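PDB 2I6D: RNA methyltransferase, TrmH family from Porphyromonas gingivalis, which probably binds RNA and transfers a methyl group to it, as expected for a SpoU-type methyltransferase of the TrmH family. Local coordinates for residues Val100-Thr105 with Ile129-Leu134. Residues are numbered along the deposited sequence; the frame is centred on the assembly and turned at random.
Sequences VVEGLT and IRHVWL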
ATOM      1  N   VAL A 100      -4.319  -4.057 -12.661  1.00 33.65           N
ATOM      2  CA  VAL A 100      -3.753  -3.511 -13.866  1.00 33.41           C
ATOM      3  C   VAL A 100      -2.238  -3.766 -13.790  1.00 32.87           C
ATOM      4  O   VAL A 100      -1.636  -3.646 -12.701  1.00 34.63           O
ATOM      5  CB  VAL A 100      -4.087  -1.975 -13.955  1.00 33.27           C
ATOM      6  CG1 VAL A 100      -3.159  -1.243 -14.918  1.00 33.55           C
ATOM      7  CG2 VAL A 100      -5.569  -1.761 -14.331  1.00 33.42           C
ATOM      8  N   VAL A 101      -1.640  -4.170 -14.911  1.00 31.84           N
ATOM      9  CA  VAL A 101      -0.163  -4.241 -15.020  1.00 31.49           C
ATOM     10  C   VAL A 101       0.313  -3.053 -15.846  1.00 31.60           C
ATOM     11  O   VAL A 101      -0.022  -2.951 -17.017  1.00 30.19           O
ATOM     12  CB  VAL A 101       0.365  -5.559 -15.688  1.00 31.72           C
ATOM     13  CG1 VAL A 101       1.925  -5.601 -15.674  1.00 34.13           C
ATOM     14  CG2 VAL A 101      -0.173  -6.808 -14.998  1.00 32.26           C
ATOM     15  N   GLU A 102       1.092  -2.142 -15.251  1.00 31.86           N
ATOM     16  CA  GLU A 102       1.698  -1.058 -16.039  1.00 33.30           C
ATOM     17  C   GLU A 102       3.122  -0.994 -15.524  1.00 32.56           C
ATOM     18  O   GLU A 102       3.354  -0.532 -14.419  1.00 32.64           O
ATOM     19  CB  GLU A 102       0.979   0.294 -15.850  1.00 32.58           C
ATOM     20  CG  GLU A 102      -0.435   0.314 -16.463  1.00 37.80           C
ATOM     21  CD  GLU A 102      -1.281   1.559 -16.149  1.00 36.75           C
ATOM     22  OE1 GLU A 102      -2.061   1.945 -17.059  1.00 41.21           O
ATOM     23  OE2 GLU A 102      -1.198   2.121 -15.017  1.00 38.92           O
ATOM     24  N   GLY A 103       4.057  -1.520 -16.310  1.00 32.42           N
ATOM     25  CA  GLY A 103       5.417  -1.717 -15.847  1.00 31.33           C
ATOM     26  C   GLY A 103       5.525  -2.788 -14.769  1.00 30.91           C
ATOM     27  O   GLY A 103       4.602  -3.605 -14.559  1.00 29.82           O
ATOM     28  N   LEU A 104       6.658  -2.784 -14.071  1.00 30.84           N
ATOM     29  CA  LEU A 104       6.878  -3.725 -13.007  1.00 31.93           C
ATOM     30  C   LEU A 104       5.793  -3.527 -11.942  1.00 31.77           C
ATOM     31  O   LEU A 104       5.581  -2.399 -11.440  1.00 31.79           O
ATOM     32  CB  LEU A 104       8.266  -3.491 -12.398  1.00 31.07           C
ATOM     33  CG  LEU A 104       8.555  -4.279 -11.127  1.00 32.06           C
ATOM     34  CD1 LEU A 104       8.438  -5.824 -11.436  1.00 33.37           C
ATOM     35  CD2 LEU A 104       9.966  -3.882 -10.621  1.00 32.63           C
ATOM     36  N   THR A 105       5.140  -4.632 -11.608  1.00 31.68           N
ATOM     37  CA  THR A 105       3.977  -4.650 -10.742  1.00 31.32           C
ATOM     38  C   THR A 105       4.250  -5.656  -9.638  1.00 32.62           C
ATOM     39  O   THR A 105       4.601  -6.808  -9.918  1.00 32.50           O
ATOM     40  CB  THR A 105       2.751  -5.082 -11.565  1.00 31.81           C
ATOM     41  OG1 THR A 105       2.543  -4.119 -12.611  1.00 30.46           O
ATOM     42  CG2 THR A 105       1.474  -5.187 -10.688  1.00 30.88           C
ATOM     43  N   ILE A 129       7.325   2.290  -8.991  1.00 30.84           N
ATOM     44  CA  ILE A 129       6.338   1.234  -9.214  1.00 31.92           C
ATOM     45  C   ILE A 129       4.922   1.836  -9.220  1.00 31.47           C
ATOM     46  O   ILE A 129       4.563   2.597  -8.324  1.00 32.29           O
ATOM     47  CB  ILE A 129       6.408   0.142  -8.081  1.00 33.23           C
ATOM     48  CG1 ILE A 129       7.766  -0.589  -8.093  1.00 34.27           C
ATOM     49  CG2 ILE A 129       5.166  -0.808  -8.115  1.00 33.57           C
ATOM     50  CD1 ILE A 129       7.820  -1.907  -8.744  1.00 36.92           C
ATOM     51  N   ARG A 130       4.128   1.551 -10.240  1.00 30.31           N
ATOM     52  CA  ARG A 130       2.805   2.174 -10.320  1.00 31.00           C
ATOM     53  C   ARG A 130       1.676   1.385  -9.713  1.00 31.11           C
ATOM     54  O   ARG A 130       0.601   1.954  -9.422  1.00 31.12           O
ATOM     55  CB  ARG A 130       2.478   2.503 -11.778  1.00 30.95           C
ATOM     56  CG  ARG A 130       3.393   3.639 -12.297  1.00 35.47           C
ATOM     57  CD  ARG A 130       3.548   3.560 -13.774  1.00 41.18           C
ATOM     58  NE  ARG A 130       2.297   3.852 -14.465  1.00 46.35           N
ATOM     59  CZ  ARG A 130       2.241   4.377 -15.678  1.00 47.41           C
ATOM     60  NH1 ARG A 130       3.374   4.675 -16.299  1.00 49.35           N
ATOM     61  NH2 ARG A 130       1.071   4.621 -16.257  1.00 49.32           N
ATOM     62  N   HIS A 131       1.890   0.078  -9.534  1.00 30.77           N
ATOM     63  CA  HIS A 131       0.811  -0.802  -9.062  1.00 31.28           C
ATOM     64  C   HIS A 131       1.325  -1.809  -8.112  1.00 30.97           C
ATOM     65  O   HIS A 131       2.363  -2.432  -8.362  1.00 31.04           O
ATOM     66  CB  HIS A 131       0.110  -1.550 -10.234  1.00 31.26           C
ATOM     67  CG  HIS A 131      -0.643  -0.640 -11.139  1.00 30.51           C
ATOM     68  ND1 HIS A 131      -1.933  -0.245 -10.879  1.00 31.37           N
ATOM     69  CD2 HIS A 131      -0.264   0.014 -12.262  1.00 30.41           C
ATOM     70  CE1 HIS A 131      -2.331   0.594 -11.822  1.00 31.28           C
ATOM     71  NE2 HIS A 131      -1.337   0.767 -12.673  1.00 31.66           N
ATOM     72  N   VAL A 132       0.591  -1.975  -7.014  1.00 32.29           N
ATOM     73  CA  VAL A 132       0.937  -2.986  -5.997  1.00 32.29           C
ATOM     74  C   VAL A 132      -0.357  -3.745  -5.733  1.00 31.26           C
ATOM     75  O   VAL A 132      -1.383  -3.167  -5.323  1.00 32.08           O
ATOM     76  CB  VAL A 132       1.506  -2.380  -4.668  1.00 32.22           C
ATOM     77  CG1 VAL A 132       1.647  -3.460  -3.586  1.00 33.79           C
ATOM     78  CG2 VAL A 132       2.866  -1.679  -4.901  1.00 33.61           C
ATOM     79  N   TRP A 133      -0.315  -5.047  -5.976  1.00 29.54           N
ATOM     80  CA  TRP A 133      -1.473  -5.870  -5.745  1.00 29.08           C
ATOM     81  C   TRP A 133      -1.315  -6.611  -4.436  1.00 28.78           C
ATOM     82  O   TRP A 133      -0.195  -6.963  -4.048  1.00 29.02           O
ATOM     83  CB  TRP A 133      -1.637  -6.917  -6.862  1.00 28.52           C
ATOM     84  CG  TRP A 133      -1.730  -6.409  -8.276  1.00 27.42           C
ATOM     85  CD1 TRP A 133      -1.999  -5.129  -8.711  1.00 28.75           C
ATOM     86  CD2 TRP A 133      -1.631  -7.220  -9.419  1.00 27.91           C
ATOM     87  NE1 TRP A 133      -2.017  -5.111 -10.092  1.00 28.77           N
ATOM     88  CE2 TRP A 133      -1.786  -6.389 -10.547  1.00 28.61           C
ATOM     89  CE3 TRP A 133      -1.382  -8.589  -9.605  1.00 27.60           C
ATOM     90  CZ2 TRP A 133      -1.705  -6.881 -11.854  1.00 26.19           C
ATOM     91  CZ3 TRP A 133      -1.308  -9.088 -10.913  1.00 29.93           C
ATOM     92  CH2 TRP A 133      -1.486  -8.223 -12.023  1.00 27.97           C
ATOM     93  N   LEU A 134      -2.426  -6.860  -3.763  1.00 28.17           N
ATOM     94  CA  LEU A 134      -2.391  -7.488  -2.446  1.00 29.54           C
ATOM     95  C   LEU A 134      -3.183  -8.787  -2.459  1.00 29.39           C
ATOM     96  O   LEU A 134      -4.409  -8.810  -2.676  1.00 30.00           O
ATOM     97  CB  LEU A 134      -2.918  -6.508  -1.378  1.00 30.18           C
ATOM     98  CG  LEU A 134      -1.987  -5.302  -1.413  1.00 33.35           C
ATOM     99  CD1 LEU A 134      -2.705  -3.968  -1.658  1.00 37.73           C
ATOM    100  CD2 LEU A 134      -0.994  -5.263  -0.267  1.00 33.62           C
TER
HETATM  101  O   HOH W   1      -4.285  -2.374 -10.395  1.00 56.38           O
HETATM  102  O   HOH W   2       5.325   0.038 -12.603  1.00 29.98           O
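H131, at the start of strand 131-134, bonds to E102 in the loop leading into strand 104-109. The two strands are neighbours in the parallel sheet of the SPOUT methyltransferase domain, joined by helix 114-127 in a beta-alpha-beta unit. The H131 side chain can be followed outward. H131 CB packs against T105 CG2 at 3.9 Å. CG lies near V100 O, which sits over one ring face. ND1 reaches a water that also accepts from V100 N; the bond from ND1 is weak. CD2 lies near E102 CB and OE2. V100 CG1 makes a CH-pi contact over the H131 ring face, 3.9 Å from the centroid. At the tip, H131 NE2 donates to E102 OE2 at 2.7 Å. The bond is nearly straight (169°) and runs in the ring plane, but it meets the carboxylate from above its own plane. The E102 chain is extended beyond CG, which carries its carboxylate out to the imidazole. E102 OE2 also makes a long salt bridge to R130 NH2 (3.6 Å), with the two planes well twisted.

W133 lies two residues further along the strand. W133 NE1 donates to V100 O at 3.0 Å, a bent bond from above the carbonyl plane. T105 CG2 makes a CH-pi contact over the five-membered ring of W133, 3.6 Å from its centroid. With CG2 anti to the backbone N, T105 OG1 stays beside that N and bonds to G103 O. V101 CG2 touches W133 CZ2 obliquely. F172 meets the indole from outside the contact. I129 CD1 packs tightly on L104 CG (3.4 Å). A second water joins E102 O, L104 O and R130 N.

The E102 carboxylate would probably favour a protonated imidazole, an effect partly offset by the nearby R130 charge.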